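Local atomic coordinates of alkaline phosphatase D (Bacillus subtilis, PDB entry 2YEQ), a protein that hydrolyses phosphate esters, acting as an alkaline phosphatase and phosphodiesterase with iron and calcium in its active site. Residues G12-D17 / V24-L29; Y88-K93 / G102-L107; N216-I221 / Q280-Q285; D284-D289 / Y347-W352. All coordinates share one frame; numbering follows the deposited sequence.

Contact 1. Residues G12-D17 / V24-L29; sequences GVASGD and VLWTRL. With EDO (1,2-ethanediol), chain I.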
# COMPACT_ATOMS: atom_id res chain seq x y z
N GLY A 12 -12.85 9.41 11.32
CA GLY A 12 -13.09 8.10 11.92
C GLY A 12 -11.99 7.65 12.85
O GLY A 12 -11.33 8.44 13.53
N VAL A 13 -11.80 6.33 12.88
CA VAL A 13 -10.82 5.69 13.71
C VAL A 13 -10.06 4.64 12.90
O VAL A 13 -10.43 4.32 11.77
CB VAL A 13 -11.48 5.03 14.95
CG1 VAL A 13 -12.27 6.08 15.81
CG2 VAL A 13 -12.40 3.83 14.54
N ALA A 14 -8.98 4.15 13.47
CA ALA A 14 -8.16 3.14 12.79
C ALA A 14 -7.36 2.39 13.82
O ALA A 14 -7.20 2.85 14.96
CB ALA A 14 -7.20 3.79 11.73
N SER A 15 -6.88 1.22 13.43
CA SER A 15 -5.95 0.46 14.25
C SER A 15 -4.87 -0.15 13.37
O SER A 15 -5.02 -0.31 12.17
CB SER A 15 -6.67 -0.65 15.04
OG SER A 15 -7.11 -1.71 14.19
N GLY A 16 -3.77 -0.52 13.99
CA GLY A 16 -2.66 -0.98 13.19
C GLY A 16 -1.48 -1.54 13.92
O GLY A 16 -1.42 -1.56 15.15
N ASP A 17 -0.54 -2.01 13.13
CA ASP A 17 0.71 -2.57 13.62
C ASP A 17 0.51 -3.50 14.79
O ASP A 17 1.14 -3.35 15.83
CB ASP A 17 1.70 -1.44 13.94
CG ASP A 17 2.44 -0.95 12.70
OD1 ASP A 17 1.92 -1.17 11.58
OD2 ASP A 17 3.54 -0.37 12.86
N VAL A 24 -1.84 -0.66 17.82
CA VAL A 24 -1.95 0.80 17.78
C VAL A 24 -3.40 1.17 17.50
O VAL A 24 -4.04 0.60 16.60
CB VAL A 24 -1.04 1.43 16.71
CG1 VAL A 24 -1.27 2.94 16.64
CG2 VAL A 24 0.44 1.13 17.00
N LEU A 25 -3.91 2.13 18.26
CA LEU A 25 -5.21 2.74 18.02
C LEU A 25 -4.99 4.18 17.57
O LEU A 25 -4.18 4.89 18.15
CB LEU A 25 -6.05 2.73 19.30
CG LEU A 25 -6.13 1.42 20.10
CD1 LEU A 25 -7.00 1.62 21.36
CD2 LEU A 25 -6.68 0.28 19.23
N TRP A 26 -5.75 4.61 16.57
CA TRP A 26 -5.58 5.91 15.97
C TRP A 26 -6.91 6.65 15.87
O TRP A 26 -7.95 6.06 15.57
CB TRP A 26 -4.98 5.78 14.56
CG TRP A 26 -4.87 7.08 13.81
CD1 TRP A 26 -3.78 7.91 13.78
CD2 TRP A 26 -5.88 7.71 13.00
NE1 TRP A 26 -4.06 9.02 13.02
CE2 TRP A 26 -5.33 8.93 12.53
CE3 TRP A 26 -7.19 7.38 12.64
CZ2 TRP A 26 -6.04 9.79 11.72
CZ3 TRP A 26 -7.91 8.27 11.85
CH2 TRP A 26 -7.32 9.46 11.38
N THR A 27 -6.85 7.96 16.11
CA THR A 27 -7.86 8.85 15.59
C THR A 27 -7.24 10.24 15.46
O THR A 27 -6.04 10.42 15.71
CB THR A 27 -9.13 8.86 16.47
OG1 THR A 27 -10.18 9.49 15.73
CG2 THR A 27 -8.88 9.55 17.83
N ARG A 28 -8.05 11.20 15.04
CA ARG A 28 -7.64 12.58 14.91
C ARG A 28 -8.87 13.45 15.19
O ARG A 28 -9.99 13.17 14.67
CB ARG A 28 -7.11 12.87 13.50
CG ARG A 28 -6.73 14.38 13.31
CD ARG A 28 -6.04 14.70 12.00
NE ARG A 28 -6.00 16.16 11.90
CZ ARG A 28 -6.08 16.88 10.80
NH1 ARG A 28 -6.11 16.33 9.59
NH2 ARG A 28 -6.08 18.21 10.91
N LEU A 29 -8.66 14.50 15.97
CA LEU A 29 -9.70 15.52 16.19
C LEU A 29 -9.62 16.57 15.10
O LEU A 29 -8.66 17.34 15.04
CB LEU A 29 -9.53 16.19 17.56
CG LEU A 29 -9.35 15.24 18.73
CD1 LEU A 29 -9.23 16.02 20.06
CD2 LEU A 29 -10.52 14.25 18.76
C1 EDO I . 4.86 -3.80 14.76
O1 EDO I . 3.71 -4.48 14.26
C2 EDO I . 5.40 -2.84 13.70
O2 EDO I . 5.56 -1.53 14.26
O HOH W 1 -11.56 11.41 13.11
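In the antiparallel beta hairpin of strands 13-16 and 23-28, two hydrogen-bonded pairs, Ala14 with Trp26 and Gly16 with Val24, hold the backbones together. Trp26 N lies 2.8 Å from Ala14 O, and Ala14 N answers at 3.0 Å to Trp26 O. In the next pair Val24 N meets Gly16 O at 2.8 Å. Ser15 and Leu25 form the non-hydrogen-bonded pair between them; there Ser15 CA approaches Val24 O to 3.0 Å, a CA-H...O contact. On the face carrying Ala14 and Trp26, the six-membered part of the indole abuts the partner strand: its CG is trans to the Trp26 backbone N (chi1 176°), Trp26 CE3 touches Ala14 CB at 3.7 Å, and the ring edge faces Val13 C and Ala14 N. At the five-membered ring, NE1 is hydrogen-bonded to Glu244 O. At Gly12, the carbonyl oxygen is gripped twice, by Thr27 OG1 at 2.7 Å from Gly12 O and by a water that also donates to Arg28 O. Strand 13-16 runs parallel to strand 203-206 and strand 23-28 antiparallel to strand 74-79, the arrangement of a hairpin built into a mixed beta sheet.

Contact 2. Residues Y88-K93 / G102-L107; sequences YYYRFK and GKTKTL. With PE5 (3,6,9,12,15,18,21,24-octaoxahexacosan-1-ol), chain P; PE5 (3,6,9,12,15,18,21,24-octaoxahexacosan-1-ol), chain B.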
# COMPACT_ATOMS: atom_id res chain seq x y z
N TYR A 88 -10.70 -7.43 19.47
CA TYR A 88 -11.12 -6.42 20.44
C TYR A 88 -11.87 -5.32 19.76
O TYR A 88 -11.79 -5.15 18.53
CB TYR A 88 -9.93 -5.84 21.16
CG TYR A 88 -9.18 -6.80 22.06
CD1 TYR A 88 -9.56 -6.98 23.40
CD2 TYR A 88 -8.07 -7.48 21.61
CE1 TYR A 88 -8.88 -7.81 24.24
CE2 TYR A 88 -7.35 -8.32 22.46
CZ TYR A 88 -7.76 -8.49 23.77
OH TYR A 88 -7.05 -9.31 24.62
N TYR A 89 -12.62 -4.56 20.56
CA TYR A 89 -13.28 -3.35 20.12
C TYR A 89 -12.65 -2.18 20.84
O TYR A 89 -12.13 -2.34 21.97
CB TYR A 89 -14.78 -3.43 20.40
CG TYR A 89 -15.40 -4.57 19.64
CD1 TYR A 89 -15.43 -5.85 20.19
CD2 TYR A 89 -15.91 -4.38 18.36
CE1 TYR A 89 -15.97 -6.92 19.49
CE2 TYR A 89 -16.45 -5.44 17.64
CZ TYR A 89 -16.47 -6.71 18.21
OH TYR A 89 -17.00 -7.78 17.52
N TYR A 90 -12.66 -1.02 20.19
CA TYR A 90 -12.07 0.17 20.77
C TYR A 90 -12.86 1.40 20.40
O TYR A 90 -13.56 1.42 19.39
CB TYR A 90 -10.58 0.29 20.36
CG TYR A 90 -10.38 0.52 18.88
CD1 TYR A 90 -10.30 -0.54 18.00
CD2 TYR A 90 -10.24 1.82 18.36
CE1 TYR A 90 -10.12 -0.34 16.65
CE2 TYR A 90 -10.06 2.03 17.01
CZ TYR A 90 -10.00 0.97 16.16
OH TYR A 90 -9.86 1.17 14.82
N ARG A 91 -12.75 2.44 21.23
CA ARG A 91 -13.37 3.73 20.93
C ARG A 91 -12.70 4.82 21.73
O ARG A 91 -12.01 4.55 22.71
CB ARG A 91 -14.87 3.72 21.21
CG ARG A 91 -15.16 3.67 22.67
CD ARG A 91 -16.64 3.75 22.98
NE ARG A 91 -16.84 3.47 24.39
CZ ARG A 91 -18.03 3.30 24.97
NH1 ARG A 91 -19.14 3.37 24.25
NH2 ARG A 91 -18.09 3.05 26.27
N PHE A 92 -12.93 6.05 21.29
CA PHE A 92 -12.37 7.23 21.92
C PHE A 92 -13.50 8.12 22.41
O PHE A 92 -14.59 8.11 21.85
CB PHE A 92 -11.53 8.04 20.92
CG PHE A 92 -10.36 7.29 20.35
CD1 PHE A 92 -9.13 7.32 20.98
CD2 PHE A 92 -10.49 6.57 19.18
CE1 PHE A 92 -8.04 6.66 20.44
CE2 PHE A 92 -9.39 5.89 18.63
CZ PHE A 92 -8.18 5.94 19.27
N LYS A 93 -13.20 8.95 23.40
CA LYS A 93 -14.13 9.95 23.91
C LYS A 93 -13.34 11.21 24.19
O LYS A 93 -12.27 11.15 24.80
CB LYS A 93 -14.77 9.43 25.19
CG LYS A 93 -15.87 10.28 25.76
CD LYS A 93 -16.14 9.86 27.22
CE LYS A 93 -17.53 10.25 27.71
NZ LYS A 93 -17.94 9.45 28.91
N GLY A 102 -14.33 0.91 16.74
CA GLY A 102 -13.46 0.19 15.85
C GLY A 102 -13.33 -1.25 16.30
O GLY A 102 -13.53 -1.58 17.49
N LYS A 103 -12.97 -2.10 15.35
CA LYS A 103 -12.65 -3.48 15.62
C LYS A 103 -11.22 -3.81 15.21
O LYS A 103 -10.75 -3.41 14.14
CB LYS A 103 -13.61 -4.35 14.84
CG LYS A 103 -13.57 -5.83 15.12
CD LYS A 103 -14.75 -6.45 14.33
CE LYS A 103 -14.84 -7.95 14.41
NZ LYS A 103 -15.89 -8.42 13.43
N THR A 104 -10.54 -4.56 16.05
CA THR A 104 -9.17 -4.93 15.79
C THR A 104 -8.85 -6.34 16.27
O THR A 104 -9.71 -7.03 16.82
CB THR A 104 -8.22 -3.92 16.44
OG1 THR A 104 -6.92 -4.11 15.89
CG2 THR A 104 -8.17 -4.06 17.98
N LYS A 105 -7.61 -6.77 16.06
CA LYS A 105 -7.21 -8.13 16.40
C LYS A 105 -5.71 -8.27 16.58
O LYS A 105 -4.93 -7.86 15.71
CB LYS A 105 -7.70 -9.09 15.33
CG LYS A 105 -7.54 -10.56 15.71
CD LYS A 105 -7.97 -11.45 14.56
CE LYS A 105 -7.76 -12.92 14.82
NZ LYS A 105 -6.58 -13.43 14.07
N THR A 106 -5.31 -8.82 17.72
CA THR A 106 -3.90 -9.02 18.01
C THR A 106 -3.36 -10.21 17.18
O THR A 106 -4.11 -11.06 16.71
CB THR A 106 -3.63 -9.32 19.50
OG1 THR A 106 -4.50 -10.38 19.94
CG2 THR A 106 -3.80 -8.09 20.37
N LEU A 107 -2.05 -10.25 17.02
CA LEU A 107 -1.40 -11.38 16.34
C LEU A 107 -1.40 -12.62 17.25
O LEU A 107 -1.45 -12.51 18.47
CB LEU A 107 0.05 -11.03 16.03
CG LEU A 107 0.32 -9.84 15.10
CD1 LEU A 107 1.82 -9.76 14.84
CD2 LEU A 107 -0.47 -9.97 13.83
C50 PE5 P . -21.27 2.52 27.60
O1 PE5 P . -21.59 2.69 26.21
C1 PE5 P . -21.57 1.46 25.46
C2 PE5 P . -22.02 1.70 24.02
O2 PE5 P . -21.01 1.28 23.08
C3 PE5 P . -21.34 1.46 21.69
C4 PE5 P . -20.94 2.85 21.14
O3 PE5 P . -19.84 3.46 21.82
C50 PE5 B . -19.25 -9.27 15.49
O1 PE5 B . -18.70 -8.03 15.03
C1 PE5 B . -19.59 -7.37 14.13
C2 PE5 B . -18.99 -6.08 13.59
O2 PE5 B . -17.83 -6.39 12.80
C3 PE5 B . -17.74 -5.67 11.57
C4 PE5 B . -16.45 -6.06 10.89
O HOH W 2 -9.64 -1.14 13.24
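Thr104 N donates to Tyr88 O at 2.8 Å, and Lys103 CA adds a weaker, longer CA-H...O contact to the same oxygen. This is the antiparallel beta hairpin of strands 87-94 and 97-105, at one edge of a four-stranded sheet. A second hydrogen-bonded pair joins Tyr90 and Gly102, with Gly102 N 2.8 Å from Tyr90 O and nearly straight (173° at the hydrogen). The same pair places an aromatic ring over a glycine. Tyr90 CG sits between its backbone N and carbonyl carbon (chi1 66°), which swings the ring across the strand, and Gly102 CA lies 3.7 Å from the Tyr90 ring centroid, 22° off the normal, evidence for a CH-pi contact. On the face of Tyr89 and Lys103, the two side chains run alongside each other and point the same way; Tyr89 CE2 touches Lys103 CG at 3.8 Å, while Lys103 NZ is hydrogen-bonded to a bound polyether. On the face of Tyr88 and Tyr90, Thr104 CG2 packs on Tyr88 CB at 4.0 Å, and Thr104 OG1 is bonded to Ser15 OG. Tyr88 OH is hydrogen-bonded to Glu83 N. Tyr90 packs on Val13, Ser15 and Leu25, so this face meets the hairpin of strands 13-16 and 23-28. At the edge of the Tyr90 ring, in its plane, a water lies 2.8 Å from Tyr90 OH.

Contact 3. Residues N216-I221 / Q280-Q285; sequences NYANKI and QYRDDQ. With NA (sodium ion), chain C; CA (calcium ion), chain D; PE5 (3,6,9,12,15,18,21,24-octaoxahexacosan-1-ol), chain E; EDO (1,2-ethanediol), chain L.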
# COMPACT_ATOMS: atom_id res chain seq x y z
N ASN A 216 7.32 9.63 -8.42
CA ASN A 216 8.61 9.06 -8.80
C ASN A 216 9.82 9.67 -8.12
O ASN A 216 10.92 9.71 -8.70
CB ASN A 216 8.80 9.10 -10.32
CG ASN A 216 8.00 7.99 -11.05
OD1 ASN A 216 6.88 7.69 -10.67
ND2 ASN A 216 8.58 7.40 -12.11
N TYR A 217 9.64 10.11 -6.87
CA TYR A 217 10.77 10.51 -6.09
C TYR A 217 11.69 9.34 -5.80
O TYR A 217 11.27 8.17 -5.79
CB TYR A 217 10.35 11.24 -4.81
CG TYR A 217 10.07 10.48 -3.53
CD1 TYR A 217 11.07 10.23 -2.63
CD2 TYR A 217 8.76 10.08 -3.19
CE1 TYR A 217 10.82 9.61 -1.43
CE2 TYR A 217 8.49 9.45 -1.99
CZ TYR A 217 9.50 9.20 -1.12
OH TYR A 217 9.24 8.58 0.08
N ALA A 218 12.96 9.67 -5.56
CA ALA A 218 13.96 8.66 -5.24
C ALA A 218 14.86 9.19 -4.13
O ALA A 218 15.75 10.01 -4.39
CB ALA A 218 14.77 8.32 -6.51
N ASN A 219 14.62 8.71 -2.89
CA ASN A 219 15.30 9.22 -1.71
C ASN A 219 15.05 10.76 -1.60
O ASN A 219 13.92 11.20 -1.25
CB ASN A 219 16.79 8.82 -1.70
CG ASN A 219 17.45 9.01 -0.38
OD1 ASN A 219 16.99 9.80 0.49
ND2 ASN A 219 18.56 8.29 -0.18
N LYS A 220 16.06 11.58 -1.94
CA LYS A 220 15.89 13.03 -1.84
C LYS A 220 15.94 13.72 -3.18
O LYS A 220 16.05 14.94 -3.26
CB LYS A 220 16.89 13.58 -0.84
CG LYS A 220 16.47 13.18 0.59
CD LYS A 220 17.52 13.50 1.61
CE LYS A 220 17.60 12.46 2.68
NZ LYS A 220 18.59 11.35 2.36
N ILE A 221 15.80 12.93 -4.24
CA ILE A 221 15.76 13.43 -5.59
C ILE A 221 14.34 13.42 -6.16
O ILE A 221 13.78 12.33 -6.40
CB ILE A 221 16.66 12.60 -6.52
CG1 ILE A 221 18.08 12.51 -5.98
CG2 ILE A 221 16.66 13.17 -7.90
CD1 ILE A 221 18.96 11.56 -6.80
N GLN A 280 12.42 5.57 0.25
CA GLN A 280 13.12 6.52 1.12
C GLN A 280 14.68 6.51 0.95
O GLN A 280 15.36 7.52 1.28
CB GLN A 280 12.76 6.26 2.57
CG GLN A 280 13.28 7.30 3.55
CD GLN A 280 12.80 7.10 4.96
OE1 GLN A 280 11.93 6.22 5.24
NE2 GLN A 280 13.32 7.89 5.86
N TYR A 281 15.20 5.37 0.51
CA TYR A 281 16.64 5.14 0.45
C TYR A 281 17.14 4.82 -0.95
O TYR A 281 18.35 4.68 -1.14
CB TYR A 281 17.03 4.00 1.38
CG TYR A 281 16.33 4.02 2.71
CD1 TYR A 281 16.71 4.90 3.72
CD2 TYR A 281 15.27 3.15 2.97
CE1 TYR A 281 16.05 4.91 4.94
CE2 TYR A 281 14.62 3.15 4.16
CZ TYR A 281 15.00 4.03 5.16
OH TYR A 281 14.31 3.98 6.37
N ARG A 282 16.26 4.75 -1.93
CA ARG A 282 16.66 4.29 -3.23
C ARG A 282 17.52 5.30 -4.01
O ARG A 282 17.36 6.53 -3.87
CB ARG A 282 15.45 3.91 -4.09
CG ARG A 282 14.51 5.05 -4.44
CD ARG A 282 13.92 4.88 -5.79
NE ARG A 282 12.81 3.94 -5.77
CZ ARG A 282 12.17 3.52 -6.85
NH1 ARG A 282 12.56 3.88 -8.07
NH2 ARG A 282 11.11 2.71 -6.70
N ASP A 283 18.38 4.75 -4.87
CA ASP A 283 19.08 5.55 -5.86
C ASP A 283 18.13 5.98 -6.96
O ASP A 283 17.06 5.39 -7.14
CB ASP A 283 20.25 4.77 -6.45
CG ASP A 283 21.42 4.63 -5.47
OD1 ASP A 283 21.60 5.51 -4.59
OD2 ASP A 283 22.16 3.63 -5.58
N ASP A 284 18.55 7.01 -7.69
CA ASP A 284 17.76 7.64 -8.72
C ASP A 284 17.48 6.64 -9.82
O ASP A 284 18.33 5.77 -10.10
CB ASP A 284 18.55 8.84 -9.29
CG ASP A 284 17.69 9.86 -9.99
OD1 ASP A 284 16.42 9.86 -9.89
OD2 ASP A 284 18.34 10.70 -10.69
N GLN A 285 16.33 6.78 -10.46
CA GLN A 285 16.02 5.98 -11.64
C GLN A 285 17.01 6.26 -12.80
O GLN A 285 17.33 7.41 -13.11
CB GLN A 285 14.60 6.22 -12.13
CG GLN A 285 13.51 5.93 -11.07
CD GLN A 285 13.14 7.16 -10.27
OE1 GLN A 285 13.90 8.15 -10.27
NE2 GLN A 285 11.98 7.13 -9.57
NA NA C . 14.47 10.43 -10.80
CA CA D . 4.71 7.12 -9.96
O1 PE5 E . 20.88 11.29 -0.11
C1 PE5 E . 21.66 10.51 0.78
C2 PE5 E . 22.29 11.38 1.87
O2 PE5 E . 21.47 11.38 3.04
C3 PE5 E . 21.94 12.19 4.14
C4 PE5 E . 21.96 13.69 3.80
O3 PE5 E . 21.15 14.49 4.67
C5 PE5 E . 21.12 15.88 4.30
C6 PE5 E . 20.04 16.17 3.25
O4 PE5 E . 20.59 16.73 2.04
C7 PE5 E . 20.33 15.96 0.85
C8 PE5 E . 20.55 16.80 -0.38
C1 EDO L . 21.44 5.93 -9.67
O1 EDO L . 21.00 6.03 -11.03
C2 EDO L . 21.56 7.30 -9.05
O2 EDO L . 21.58 7.23 -7.64
O HOH W 3 13.33 11.07 -8.96
O HOH W 4 18.69 8.85 -4.35
O HOH W 5 20.41 6.34 -2.25
O HOH W 6 16.78 8.64 3.30
O HOH W 7 15.50 9.68 -12.75
O HOH W 8 14.74 12.65 -11.27
O HOH W 9 12.39 10.37 -11.85
O HOH W 10 3.94 6.71 -12.01
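Gln285 meets Asn216 beside a sodium ion that Gln285 and Asp284 hold directly. Asp284 OD1 binds the sodium at 2.2 Å and Gln285 OE1 binds it at 2.4 Å; four waters make the coordination six. The bend of the Gln285 chain at chi2 (91°) brings its amide to the sodium. With OE1 on the metal, NE2 is turned to the other segment: Gln285 NE2 lies 2.9 Å from Asn216 O, approaching from above the carbonyl plane, 49° out of it. One sodium-bound water donates to both Asn216 O and Ile221 O, so the metal shell reaches residues 216-221 by a second route. That backbone is shaped by a type II' turn from Ala218 to Ile221, with Ile221 N 2.9 Å from Ala218 O. Outside this shell, Ile221 CD1 packs on Asp284 CB at 3.7 Å, the two side chains crossing at about a right angle. Ala218 CB rests on Arg282 CD at 3.6 Å, and the arginine is held in turn by Thr278 O at NE. The side chain of Asn216 leads to a second metal: Asn216 OD1 binds a calcium ion at 2.4 Å together with Asp210 and Asn215, while its ND2 is bonded to Asp289. Asp210 also binds the calcium beside the iron, so these paired loops belong to the metal-binding surroundings of a calcineurin-like phosphatase active site.

Contact 4. Residues D284-D289 / Y347-W352; sequences DQANND and YSMDSW. With NA (sodium ion), chain C; PE5 (3,6,9,12,15,18,21,24-octaoxahexacosan-1-ol), chain F; EDO (1,2-ethanediol), chain L.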
# COMPACT_ATOMS: atom_id res chain seq x y z
N ASP A 284 18.55 7.01 -7.69
CA ASP A 284 17.76 7.64 -8.72
C ASP A 284 17.48 6.64 -9.82
O ASP A 284 18.33 5.77 -10.10
CB ASP A 284 18.55 8.84 -9.29
CG ASP A 284 17.69 9.86 -9.99
OD1 ASP A 284 16.42 9.86 -9.89
OD2 ASP A 284 18.34 10.70 -10.69
N GLN A 285 16.33 6.78 -10.46
CA GLN A 285 16.02 5.98 -11.64
C GLN A 285 17.01 6.26 -12.80
O GLN A 285 17.33 7.41 -13.11
CB GLN A 285 14.60 6.22 -12.13
CG GLN A 285 13.51 5.93 -11.07
CD GLN A 285 13.14 7.16 -10.27
OE1 GLN A 285 13.90 8.15 -10.27
NE2 GLN A 285 11.98 7.13 -9.57
N ALA A 286 17.46 5.18 -13.43
CA ALA A 286 18.38 5.23 -14.57
C ALA A 286 17.67 5.63 -15.82
O ALA A 286 16.43 5.49 -15.93
CB ALA A 286 19.04 3.86 -14.77
N ASN A 287 18.45 6.13 -16.78
CA ASN A 287 18.00 6.44 -18.12
C ASN A 287 16.88 7.44 -18.19
O ASN A 287 16.00 7.34 -19.08
CB ASN A 287 17.59 5.17 -18.91
CG ASN A 287 18.64 4.06 -18.87
OD1 ASN A 287 18.31 2.85 -18.77
ND2 ASN A 287 19.90 4.44 -18.97
N ASN A 288 16.91 8.43 -17.29
CA ASN A 288 15.86 9.45 -17.21
C ASN A 288 14.46 8.90 -16.89
O ASN A 288 13.45 9.54 -17.20
CB ASN A 288 15.78 10.26 -18.52
CG ASN A 288 16.96 11.21 -18.68
OD1 ASN A 288 17.50 11.33 -19.76
ND2 ASN A 288 17.36 11.87 -17.61
N ASP A 289 14.41 7.72 -16.26
CA ASP A 289 13.13 7.14 -15.82
C ASP A 289 12.28 6.72 -17.02
O ASP A 289 12.74 6.69 -18.17
CB ASP A 289 12.37 8.16 -14.93
CG ASP A 289 11.50 7.48 -13.83
OD1 ASP A 289 11.19 6.25 -13.94
OD2 ASP A 289 11.12 8.19 -12.87
N TYR A 347 12.22 -1.80 -20.30
CA TYR A 347 11.91 -2.06 -18.90
C TYR A 347 11.47 -0.79 -18.18
O TYR A 347 11.84 0.32 -18.58
CB TYR A 347 13.14 -2.61 -18.20
CG TYR A 347 13.48 -4.01 -18.66
CD1 TYR A 347 12.62 -5.07 -18.40
CD2 TYR A 347 14.65 -4.27 -19.36
CE1 TYR A 347 12.91 -6.35 -18.82
CE2 TYR A 347 14.97 -5.55 -19.78
CZ TYR A 347 14.09 -6.59 -19.51
OH TYR A 347 14.39 -7.85 -19.93
N SER A 348 10.71 -0.98 -17.10
CA SER A 348 10.32 0.14 -16.24
C SER A 348 11.47 0.52 -15.34
O SER A 348 11.92 -0.26 -14.52
CB SER A 348 9.10 -0.22 -15.38
OG SER A 348 8.92 0.74 -14.35
N MET A 349 11.95 1.75 -15.49
CA MET A 349 13.12 2.19 -14.72
C MET A 349 12.78 2.45 -13.26
O MET A 349 13.67 2.48 -12.40
CB MET A 349 13.74 3.45 -15.40
CG MET A 349 14.30 3.15 -16.79
SD MET A 349 15.74 2.05 -16.64
CE MET A 349 15.15 0.48 -17.29
N ASP A 350 11.50 2.56 -12.96
CA ASP A 350 11.03 2.82 -11.58
C ASP A 350 10.69 1.54 -10.79
O ASP A 350 10.48 1.59 -9.56
CB ASP A 350 9.81 3.73 -11.63
CG ASP A 350 9.43 4.29 -10.27
OD1 ASP A 350 10.29 4.90 -9.57
OD2 ASP A 350 8.24 4.11 -9.90
N SER A 351 10.67 0.41 -11.49
CA SER A 351 10.40 -0.92 -10.92
C SER A 351 11.69 -1.67 -10.63
O SER A 351 12.78 -1.13 -10.83
CB SER A 351 9.54 -1.73 -11.89
OG SER A 351 8.32 -1.06 -12.17
N TRP A 352 11.59 -2.91 -10.13
CA TRP A 352 12.79 -3.68 -9.81
C TRP A 352 13.65 -3.98 -11.07
O TRP A 352 14.87 -4.08 -10.95
CB TRP A 352 12.47 -4.99 -9.09
CG TRP A 352 12.06 -4.85 -7.66
CD1 TRP A 352 10.83 -4.45 -7.20
CD2 TRP A 352 12.84 -5.11 -6.51
NE1 TRP A 352 10.81 -4.46 -5.85
CE2 TRP A 352 12.04 -4.85 -5.39
CE3 TRP A 352 14.16 -5.53 -6.31
CZ2 TRP A 352 12.48 -5.03 -4.11
CZ3 TRP A 352 14.60 -5.70 -5.05
CH2 TRP A 352 13.77 -5.45 -3.95
NA NA C . 14.47 10.43 -10.80
C48 PE5 F . 16.73 -10.20 -16.18
C50 PE5 F . 17.26 -8.80 -15.81
O1 PE5 F . 16.18 -7.85 -15.71
C1 PE5 F . 16.09 -6.86 -16.75
C2 PE5 F . 16.70 -5.51 -16.34
O2 PE5 F . 18.04 -5.27 -16.85
C1 EDO L . 21.44 5.93 -9.67
O1 EDO L . 21.00 6.03 -11.03
C2 EDO L . 21.56 7.30 -9.05
O2 EDO L . 21.58 7.23 -7.64
O HOH W 7 15.50 9.68 -12.75
O HOH W 11 16.34 2.67 -12.65
O HOH W 9 12.39 10.37 -11.85
O HOH W 8 14.74 12.65 -11.27
O HOH W 3 13.33 11.07 -8.96
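Met349 turns its side chain against residues 286-289 and can be followed atom by atom. Met349 CB lies 3.4 Å from Ala286 O and also touches Asp289 CA. Met349 CG comes closer still, 3.3 Å from Ala286 O. Bends at chi2 (-68°) and chi3 (109°) fold the chain, and Met349 SD stays beside the same carbonyl and meets Ala286 CB at 4.2 Å. The carbonyl under this chain has a hydrogen-bond partner of its own, since Asp289 N donates to Ala286 O at 3.0 Å. The backbone of Met349 takes part as well: a water bridges the segments, donating to Met349 O and accepting from Ala286 N, 2.9 Å from the latter. Next along the type I turn from Ser348 to Ser351, Asp350 lies beside the sodium ligand Gln285. Gln285 NE2 reaches Asp350 OD1 at 2.8 Å in an almost straight bond (176° at the hydrogen), on the anti side but tilted out of the carboxylate plane. Arg279 and Arg282 make salt bridges to the same oxygen, so three residues converge on Asp350 OD1. Asp289 OD1 packs on Asp350 CB at 3.7 Å, while Asp289 OD2 takes a bond from a sodium-bound water. Met349 thus lies just past strand 347-348, bonded through its backbone to Gly290 beside the partner strand 291-292, with its side chain touching Ser298 of helix 296-299.

Overall arrangement
From the N terminus, contact 1 closes a short hairpin loop, and contact 2 closes another further along the N-terminal domain. They touch, so the sheet of 13-16 and 23-28 packs on that of 87-94 and 97-105. Contact 3 closes a far longer loop, from 216-221 to 280-285, spanning helix 228-245 and strands 263-267 and 271-275. Contact 4 starts on the residues where that loop ends, sharing Asp284 and Gln285, and runs on to 347-352 across helix 308-320 and strand 325-329. None nests in another: contacts 1, 2 and 3 follow in series. Contacts 3 and 4 share the sodium ion; their centres are about 11 Å apart, against about 41 Å between those of contacts 2 and 4.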